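Local coordinates for protein 2-oxo-1,2-dihydroquinoline 8-monooxygenase, oxygenase component (Pseudomonas putida, PDB 1Z01) that carries a [2Fe-2S] cluster and a mononuclear iron in each subunit of a trimer and probably hydroxylates 2-oxo-1,2-dihydroquinoline, at residues L53-V58 with R72-V77; D82-R87 with F110-E115; V89-K94 with I103-H108. One frame throughout, in Å; residues are numbered along the deposited sequence.

Interaction 1. Residues L53-V58 with R72-V77; sequences LEEDQV and RVNGKV
Arg-72 reaches across to the backbone of Leu-53 and takes its carbonyl oxygen side-on with two nitrogens: NE lies 2.7 Å from Leu-53 O, and NH1 binds the same oxygen from 3.1 Å. That oxygen sits in the guanidinium plane. The chain of Arg-72 leaves the backbone extended and then bends at CG-CD (chi3 -63°), which turns the edge of the guanidinium to the Leu-53 carbonyl. NH2 donates to Gly-75 O, again in the guanidinium plane, while NH1 also forms a salt bridge with Glu-143, so several bonds fix the rotation of the group. CG2 of Val-77 lies over the rim of one guanidinium face. Beneath lies the tight, buried part of the contact, where CD2 of Leu-53 meets CG2 of Val-77 tip to tip at 3.7 Å and Ile-148 of strand 147-152 touches both side chains as well as Arg-72.

The outer side is looser and faces solvent. Here Glu-55 directs its CB away from the facing segment, yet a bend at chi2 (63°) brings the carboxylate to the amides of the type I' turn of Val-73 to Lys-76. OE1 accepts from Asn-74 N at 2.6 Å through its syn lone pair, and OE2 accepts from Gly-75 N at 2.9 Å, also on the syn side but somewhat out of plane. Between these two regions the backbones join through Asp-56 N to Arg-72 O, 2.7 Å; the bond from Arg-72 N to Gln-57 O is weak. Exposed Asp-56 turns its carboxylate to Arg-71.

The chemistry is thus mainly side chain to backbone: two successive turn amides and two carbonyls are paired with charged side chains, and the Glu-55 carboxylate joins the hairpin turn between strands 66-73 and 76-81 to the loop.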
# COMPACT_ATOMS: atom_id res chain seq x y z
N LEU A 53 -27.34 14.87 4.93
CA LEU A 53 -27.60 15.55 3.66
C LEU A 53 -28.71 16.58 3.82
O LEU A 53 -29.90 16.26 3.73
CB LEU A 53 -28.00 14.54 2.58
CG LEU A 53 -27.89 15.05 1.14
CD1 LEU A 53 -26.53 14.73 0.58
CD2 LEU A 53 -28.96 14.40 0.30
N GLU A 54 -28.31 17.83 4.05
CA GLU A 54 -29.26 18.92 4.22
C GLU A 54 -29.65 19.54 2.89
O GLU A 54 -29.12 19.16 1.84
CB GLU A 54 -28.66 20.00 5.12
CG GLU A 54 -28.41 19.52 6.53
CD GLU A 54 -27.76 20.57 7.39
OE1 GLU A 54 -27.52 20.29 8.59
OE2 GLU A 54 -27.47 21.68 6.88
N GLU A 55 -30.59 20.48 2.93
CA GLU A 55 -31.05 21.15 1.72
C GLU A 55 -29.88 21.71 0.91
O GLU A 55 -29.03 22.45 1.44
CB GLU A 55 -32.03 22.27 2.08
CG GLU A 55 -32.55 23.04 0.88
CD GLU A 55 -33.35 22.18 -0.07
OE1 GLU A 55 -33.53 22.59 -1.24
OE2 GLU A 55 -33.80 21.09 0.35
N ASP A 56 -29.82 21.36 -0.37
CA ASP A 56 -28.75 21.82 -1.26
C ASP A 56 -27.39 21.21 -1.01
O ASP A 56 -26.42 21.58 -1.67
CB ASP A 56 -28.62 23.34 -1.21
CG ASP A 56 -29.19 24.02 -2.44
OD1 ASP A 56 -29.20 25.27 -2.46
OD2 ASP A 56 -29.62 23.32 -3.37
N GLN A 57 -27.30 20.28 -0.06
CA GLN A 57 -26.02 19.64 0.22
C GLN A 57 -25.79 18.51 -0.77
O GLN A 57 -26.73 17.84 -1.19
CB GLN A 57 -25.98 19.09 1.65
CG GLN A 57 -24.64 18.48 2.00
CD GLN A 57 -24.51 18.08 3.45
OE1 GLN A 57 -25.46 18.19 4.23
NE2 GLN A 57 -23.33 17.61 3.82
N VAL A 58 -24.53 18.31 -1.15
CA VAL A 58 -24.16 17.26 -2.09
C VAL A 58 -23.14 16.36 -1.41
O VAL A 58 -22.22 16.85 -0.76
CB VAL A 58 -23.54 17.86 -3.38
CG1 VAL A 58 -22.97 16.74 -4.25
CG2 VAL A 58 -24.60 18.62 -4.16
N ARG A 72 -29.83 17.09 -2.14
CA ARG A 72 -31.20 17.30 -1.71
C ARG A 72 -31.62 18.65 -2.28
O ARG A 72 -30.94 19.65 -2.09
CB ARG A 72 -31.31 17.35 -0.19
CG ARG A 72 -32.76 17.53 0.28
CD ARG A 72 -32.83 17.78 1.79
NE ARG A 72 -32.32 16.65 2.56
CZ ARG A 72 -32.98 15.52 2.76
NH1 ARG A 72 -32.42 14.55 3.48
NH2 ARG A 72 -34.20 15.34 2.27
N VAL A 73 -32.74 18.66 -3.01
CA VAL A 73 -33.26 19.89 -3.59
C VAL A 73 -34.75 19.97 -3.27
O VAL A 73 -35.51 19.05 -3.58
CB VAL A 73 -33.05 19.93 -5.12
CG1 VAL A 73 -33.60 21.24 -5.69
CG2 VAL A 73 -31.57 19.82 -5.44
N ASN A 74 -35.16 21.07 -2.65
CA ASN A 74 -36.55 21.29 -2.27
C ASN A 74 -37.06 20.12 -1.44
O ASN A 74 -38.17 19.64 -1.62
CB ASN A 74 -37.44 21.47 -3.51
CG ASN A 74 -37.06 22.68 -4.33
OD1 ASN A 74 -36.73 23.73 -3.79
ND2 ASN A 74 -37.14 22.55 -5.65
N GLY A 75 -36.21 19.67 -0.52
CA GLY A 75 -36.58 18.56 0.35
C GLY A 75 -36.37 17.17 -0.22
O GLY A 75 -36.29 16.21 0.53
N LYS A 76 -36.28 17.06 -1.55
CA LYS A 76 -36.11 15.75 -2.17
C LYS A 76 -34.65 15.40 -2.47
O LYS A 76 -33.87 16.25 -2.89
CB LYS A 76 -36.92 15.67 -3.46
CG LYS A 76 -36.90 14.29 -4.11
CD LYS A 76 -37.79 14.21 -5.33
CE LYS A 76 -37.84 12.79 -5.88
NZ LYS A 76 -38.66 12.70 -7.12
N VAL A 77 -34.31 14.13 -2.25
CA VAL A 77 -32.97 13.61 -2.49
C VAL A 77 -32.86 12.89 -3.82
O VAL A 77 -33.73 12.08 -4.17
CB VAL A 77 -32.55 12.61 -1.37
CG1 VAL A 77 -31.19 12.01 -1.70
CG2 VAL A 77 -32.50 13.31 -0.02

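Interaction 2. Residues D82-R87 with F110-E115; sequences DQCLHR and FTFDLE. With FES (Fe2/s2 (inorganic) cluster), chain H.
The first cluster-binding loop of the Rieske domain, with its Cys-X-His sequence, here packs against strand 110-113, which follows the second binding loop. Cys-84 SG binds FE2 at 2.4 Å and His-86 ND1 binds FE1 at 2.2 Å. His-86 CB stands almost over the centre of the Phe-110 ring, 3.5 Å from its centroid, a CH-pi contact. The two rings are near parallel (17° between planes) but slid apart, with Phe-110 CE1 over the rim of one imidazole face and Arg-87 CG over the other, so the ligand ring is held between carbons. CD1 of Phe-110 also comes within 3.3 Å of the bridging sulfide S1.

Leu-85 serves both phenylalanines: its chi1 of 60° sets CG between the backbone N and carbonyl carbon, from where CD1 meets the edge of Phe-110 and CD2 reaches Phe-112 CE2 at 3.7 Å. Cys-84 SG lies at the edge of the Phe-112 ring. His-86 N donates to Cys-84 SG at 3.4 Å, and His-86 NE2 bonds to Asp-391 of the second subunit. Cys-105 and His-108 complete the two-cysteine, two-histidine ligation that defines a Rieske [2Fe-2S] site.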
# COMPACT_ATOMS: atom_id res chain seq x y z
N ASP A 82 -21.53 9.04 -9.50
CA ASP A 82 -20.52 10.05 -9.20
C ASP A 82 -19.35 9.88 -10.16
O ASP A 82 -18.22 9.58 -9.76
CB ASP A 82 -20.05 9.87 -7.75
CG ASP A 82 -19.33 11.10 -7.21
OD1 ASP A 82 -18.80 11.01 -6.09
OD2 ASP A 82 -19.30 12.15 -7.90
N GLN A 83 -19.63 10.07 -11.44
CA GLN A 83 -18.61 9.93 -12.46
C GLN A 83 -19.05 10.70 -13.69
O GLN A 83 -20.01 10.31 -14.38
CB GLN A 83 -18.40 8.47 -12.84
CG GLN A 83 -17.33 8.25 -13.92
CD GLN A 83 -17.35 6.85 -14.49
OE1 GLN A 83 -18.33 6.44 -15.10
NE2 GLN A 83 -16.26 6.11 -14.29
N CYS A 84 -18.36 11.79 -13.98
CA CYS A 84 -18.68 12.60 -15.14
C CYS A 84 -18.34 11.73 -16.34
O CYS A 84 -17.27 11.13 -16.40
CB CYS A 84 -17.83 13.86 -15.16
SG CYS A 84 -18.09 14.82 -16.65
N LEU A 85 -19.25 11.66 -17.30
CA LEU A 85 -19.00 10.84 -18.48
C LEU A 85 -17.97 11.45 -19.43
O LEU A 85 -17.55 10.78 -20.37
CB LEU A 85 -20.33 10.55 -19.21
CG LEU A 85 -21.18 11.69 -19.77
CD1 LEU A 85 -20.58 12.19 -21.08
CD2 LEU A 85 -22.61 11.19 -20.00
N HIS A 86 -17.56 12.69 -19.20
CA HIS A 86 -16.56 13.30 -20.08
C HIS A 86 -15.21 12.64 -19.83
O HIS A 86 -14.72 11.85 -20.65
CB HIS A 86 -16.41 14.81 -19.83
CG HIS A 86 -15.38 15.47 -20.70
ND1 HIS A 86 -14.58 16.50 -20.27
CD2 HIS A 86 -15.07 15.27 -22.01
CE1 HIS A 86 -13.81 16.91 -21.26
NE2 HIS A 86 -14.09 16.18 -22.33
N ARG A 87 -14.60 12.98 -18.70
CA ARG A 87 -13.29 12.43 -18.35
C ARG A 87 -13.20 11.79 -16.96
O ARG A 87 -12.15 11.77 -16.33
CB ARG A 87 -12.21 13.50 -18.57
CG ARG A 87 -12.12 13.88 -20.06
CD ARG A 87 -10.88 14.66 -20.41
NE ARG A 87 -9.67 13.85 -20.32
CZ ARG A 87 -8.47 14.24 -20.75
NH1 ARG A 87 -7.43 13.44 -20.61
NH2 ARG A 87 -8.32 15.42 -21.33
N PHE A 110 -19.78 19.72 -17.90
CA PHE A 110 -20.83 18.80 -18.34
C PHE A 110 -21.92 18.90 -17.27
O PHE A 110 -21.63 18.82 -16.08
CB PHE A 110 -20.30 17.37 -18.45
CG PHE A 110 -19.68 17.05 -19.78
CD1 PHE A 110 -18.77 17.92 -20.37
CD2 PHE A 110 -19.98 15.86 -20.43
CE1 PHE A 110 -18.18 17.61 -21.60
CE2 PHE A 110 -19.40 15.54 -21.66
CZ PHE A 110 -18.49 16.42 -22.25
N THR A 111 -23.16 19.08 -17.70
CA THR A 111 -24.28 19.25 -16.77
C THR A 111 -25.35 18.17 -16.97
O THR A 111 -25.79 17.92 -18.09
CB THR A 111 -24.88 20.66 -16.96
OG1 THR A 111 -23.84 21.63 -16.75
CG2 THR A 111 -26.02 20.91 -16.00
N PHE A 112 -25.76 17.55 -15.87
CA PHE A 112 -26.75 16.47 -15.93
C PHE A 112 -28.03 16.78 -15.17
O PHE A 112 -28.02 17.46 -14.14
CB PHE A 112 -26.14 15.18 -15.37
CG PHE A 112 -24.75 14.89 -15.87
CD1 PHE A 112 -23.65 15.53 -15.30
CD2 PHE A 112 -24.55 14.05 -16.96
CE1 PHE A 112 -22.36 15.32 -15.81
CE2 PHE A 112 -23.27 13.84 -17.48
CZ PHE A 112 -22.18 14.48 -16.90
N ASP A 113 -29.14 16.24 -15.69
CA ASP A 113 -30.46 16.40 -15.10
C ASP A 113 -30.58 15.44 -13.91
O ASP A 113 -30.38 14.24 -14.05
CB ASP A 113 -31.53 16.07 -16.16
CG ASP A 113 -32.93 16.12 -15.62
OD1 ASP A 113 -33.57 15.06 -15.50
OD2 ASP A 113 -33.41 17.23 -15.31
N LEU A 114 -30.92 15.98 -12.74
CA LEU A 114 -31.03 15.19 -11.53
C LEU A 114 -32.02 14.02 -11.62
O LEU A 114 -31.76 12.94 -11.09
CB LEU A 114 -31.43 16.10 -10.36
CG LEU A 114 -30.40 17.11 -9.87
CD1 LEU A 114 -31.01 18.00 -8.80
CD2 LEU A 114 -29.20 16.38 -9.32
N GLU A 115 -33.14 14.25 -12.29
CA GLU A 115 -34.22 13.27 -12.45
C GLU A 115 -33.90 12.12 -13.40
O GLU A 115 -34.13 10.95 -13.09
CB GLU A 115 -35.48 14.01 -12.95
CG GLU A 115 -36.74 13.17 -13.13
CD GLU A 115 -37.43 12.81 -11.82
OE1 GLU A 115 -37.58 13.73 -10.98
OE2 GLU A 115 -37.82 11.63 -11.66
FE1 FES H . -14.74 17.14 -18.21
FE2 FES H . -16.36 16.40 -16.29
S1 FES H . -16.75 17.97 -17.75
S2 FES H . -14.39 15.55 -16.66

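Interaction 3. Residues V89-K94 with I103-H108; sequences VRLSEK and ISCWYH. With FES (Fe2/s2 (inorganic) cluster), chain H.
Leu-91 and Val-89 push their methyl groups against Cys-105 to form the apolar centre. Leu-91 CD2 is pressed to 3.5 Å from Cys-105 CB, tighter than usual for carbons, and Val-89 CG2 lies 3.4 Å from the ligand sulfur, Cys-105 SG. The branches of Val-89 divide the work: with chi1 at -55°, CG1 swings to the edge of the Tyr-107 ring, where it meets CD1 at 3.7 Å, whereas CG2 serves both the sulfur and Trp-106 CZ2.

Next outward comes the indole of Trp-106. Lys-94 CB lies over one face, 3.7 Å from the centroid of the five-membered ring, in a CH-pi contact, and Tyr-107 CB is over the rim of the opposite face.

Both segments belong to the cluster-binding half of the Rieske domain: residues 103-108 carry the second Cys-X-X-His pair, in which Cys-105 and His-108 bind different irons, and residues 89-94 continue the loop that supplies the first pair. The imidazole of His-108 binds its iron through ND1 and sets CE1 over the centre of the Tyr-107 ring, whose hydroxyl bonds to Asn-215 of the second subunit.

Polar bonds close the margin. Trp-106 NE1 donates almost straight (165°) to Arg-90 O at 3.0 Å, which lies in the indole plane. An alanine in place of Trp-106 would remove this donor and is likely to leave Arg-90 O without its indole partner and a gap beneath Lys-94 CB. A water gives one hydrogen bond to Leu-91 O and another, of 2.7 Å, to Ser-104 O, bridging the two backbones. At the same edge, Arg-90 turns its guanidinium edge to Glu-93, with NE and NH1 both gripping OE2 in a salt bridge.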
# COMPACT_ATOMS: atom_id res chain seq x y z
N VAL A 89 -14.21 12.35 -13.65
CA VAL A 89 -13.93 12.85 -12.31
C VAL A 89 -15.18 12.67 -11.47
O VAL A 89 -16.26 12.44 -12.01
CB VAL A 89 -13.54 14.35 -12.32
CG1 VAL A 89 -12.37 14.58 -13.26
CG2 VAL A 89 -14.73 15.21 -12.70
N ARG A 90 -15.04 12.72 -10.15
CA ARG A 90 -16.20 12.60 -9.30
C ARG A 90 -16.85 13.97 -9.20
O ARG A 90 -16.20 14.97 -8.88
CB ARG A 90 -15.81 12.09 -7.91
CG ARG A 90 -15.50 10.61 -7.89
CD ARG A 90 -15.19 10.11 -6.51
NE ARG A 90 -13.97 10.71 -5.98
CZ ARG A 90 -13.21 10.15 -5.05
NH1 ARG A 90 -12.13 10.77 -4.63
NH2 ARG A 90 -13.53 8.96 -4.55
N LEU A 91 -18.14 14.02 -9.49
CA LEU A 91 -18.90 15.26 -9.44
C LEU A 91 -18.98 15.80 -8.02
O LEU A 91 -19.08 17.00 -7.81
CB LEU A 91 -20.32 15.01 -9.98
CG LEU A 91 -20.44 14.47 -11.41
CD1 LEU A 91 -21.86 14.01 -11.69
CD2 LEU A 91 -20.03 15.55 -12.41
N SER A 92 -18.90 14.90 -7.04
CA SER A 92 -19.01 15.27 -5.63
C SER A 92 -17.78 15.91 -4.99
O SER A 92 -17.87 16.45 -3.90
CB SER A 92 -19.39 14.06 -4.80
OG SER A 92 -18.37 13.08 -4.83
N GLU A 93 -16.62 15.86 -5.64
CA GLU A 93 -15.44 16.44 -5.02
C GLU A 93 -15.52 17.97 -4.89
O GLU A 93 -14.91 18.55 -3.99
CB GLU A 93 -14.18 16.01 -5.76
CG GLU A 93 -13.75 14.59 -5.39
CD GLU A 93 -12.50 14.14 -6.12
OE1 GLU A 93 -11.56 14.95 -6.21
OE2 GLU A 93 -12.46 12.98 -6.59
N LYS A 94 -16.25 18.61 -5.79
CA LYS A 94 -16.43 20.06 -5.73
C LYS A 94 -17.84 20.39 -6.20
O LYS A 94 -18.05 20.84 -7.32
CB LYS A 94 -15.41 20.77 -6.62
CG LYS A 94 -14.77 21.95 -5.94
CD LYS A 94 -14.57 23.10 -6.89
CE LYS A 94 -14.28 24.36 -6.11
NZ LYS A 94 -14.48 25.56 -6.94
N ILE A 103 -26.95 19.20 -11.85
CA ILE A 103 -25.68 19.11 -11.14
C ILE A 103 -24.64 19.09 -12.26
O ILE A 103 -24.75 18.32 -13.21
CB ILE A 103 -25.55 17.83 -10.27
CG1 ILE A 103 -24.19 17.83 -9.55
CG2 ILE A 103 -25.74 16.57 -11.11
CD1 ILE A 103 -24.03 16.75 -8.48
N SER A 104 -23.66 19.96 -12.15
CA SER A 104 -22.62 20.08 -13.16
C SER A 104 -21.27 19.57 -12.68
O SER A 104 -21.01 19.47 -11.48
CB SER A 104 -22.47 21.55 -13.57
OG SER A 104 -23.71 22.10 -13.99
N CYS A 105 -20.42 19.23 -13.64
CA CYS A 105 -19.07 18.78 -13.34
C CYS A 105 -18.27 20.06 -13.23
O CYS A 105 -18.26 20.88 -14.15
CB CYS A 105 -18.54 17.90 -14.47
SG CYS A 105 -16.85 17.36 -14.22
N TRP A 106 -17.60 20.24 -12.10
CA TRP A 106 -16.79 21.42 -11.81
C TRP A 106 -15.56 21.58 -12.72
O TRP A 106 -14.91 22.62 -12.70
CB TRP A 106 -16.30 21.35 -10.37
CG TRP A 106 -15.75 19.98 -10.03
CD1 TRP A 106 -16.45 18.90 -9.56
CD2 TRP A 106 -14.40 19.54 -10.18
NE1 TRP A 106 -15.61 17.82 -9.42
CE2 TRP A 106 -14.35 18.19 -9.79
CE3 TRP A 106 -13.22 20.16 -10.62
CZ2 TRP A 106 -13.16 17.44 -9.81
CZ3 TRP A 106 -12.04 19.42 -10.64
CH2 TRP A 106 -12.02 18.07 -10.24
N TYR A 107 -15.26 20.56 -13.51
CA TYR A 107 -14.07 20.59 -14.37
C TYR A 107 -14.28 21.24 -15.73
O TYR A 107 -13.68 22.28 -16.00
CB TYR A 107 -13.54 19.16 -14.55
CG TYR A 107 -12.06 19.05 -14.82
CD1 TYR A 107 -11.41 17.81 -14.74
CD2 TYR A 107 -11.30 20.16 -15.18
CE1 TYR A 107 -10.05 17.69 -15.00
CE2 TYR A 107 -9.94 20.05 -15.45
CZ TYR A 107 -9.32 18.81 -15.36
OH TYR A 107 -7.97 18.68 -15.65
N HIS A 108 -15.10 20.64 -16.58
CA HIS A 108 -15.35 21.21 -17.91
C HIS A 108 -16.81 21.59 -18.13
O HIS A 108 -17.21 21.90 -19.25
CB HIS A 108 -14.89 20.27 -19.02
CG HIS A 108 -13.47 19.82 -18.88
ND1 HIS A 108 -13.12 18.62 -18.30
CD2 HIS A 108 -12.31 20.41 -19.25
CE1 HIS A 108 -11.80 18.50 -18.31
NE2 HIS A 108 -11.29 19.57 -18.88
FE1 FES H . -14.74 17.14 -18.21
FE2 FES H . -16.36 16.40 -16.29
S1 FES H . -16.75 17.97 -17.75
S2 FES H . -14.39 15.55 -16.66
O HOH W 1 -20.97 18.97 -8.80

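Overall arrangement
All three contacts lie within the Rieske domain. Interactions 2 and 3, with centres about 8 Å apart, share the [2Fe-2S] cluster: each supplies one cysteine and one histidine, and each iron takes one protein ligand from each contact, FE1 the two histidines and FE2 the two cysteines. Interaction 3 is nested inside the loop that interaction 2 closes. Phe-110 O and Cys-105 N, 2.8 Å apart, are probably hydrogen-bonded, as are Asp-82 OD1 and Ser-92 OG at 2.5 Å. Both contacts also meet the second subunit. Interaction 1 stands away from the cluster, its centre about 18 Å from that of interaction 2 and 17 Å from that of interaction 3; it touches interaction 2 where Val-73 CG2 packs on Leu-114 CD1 at 3.9 Å.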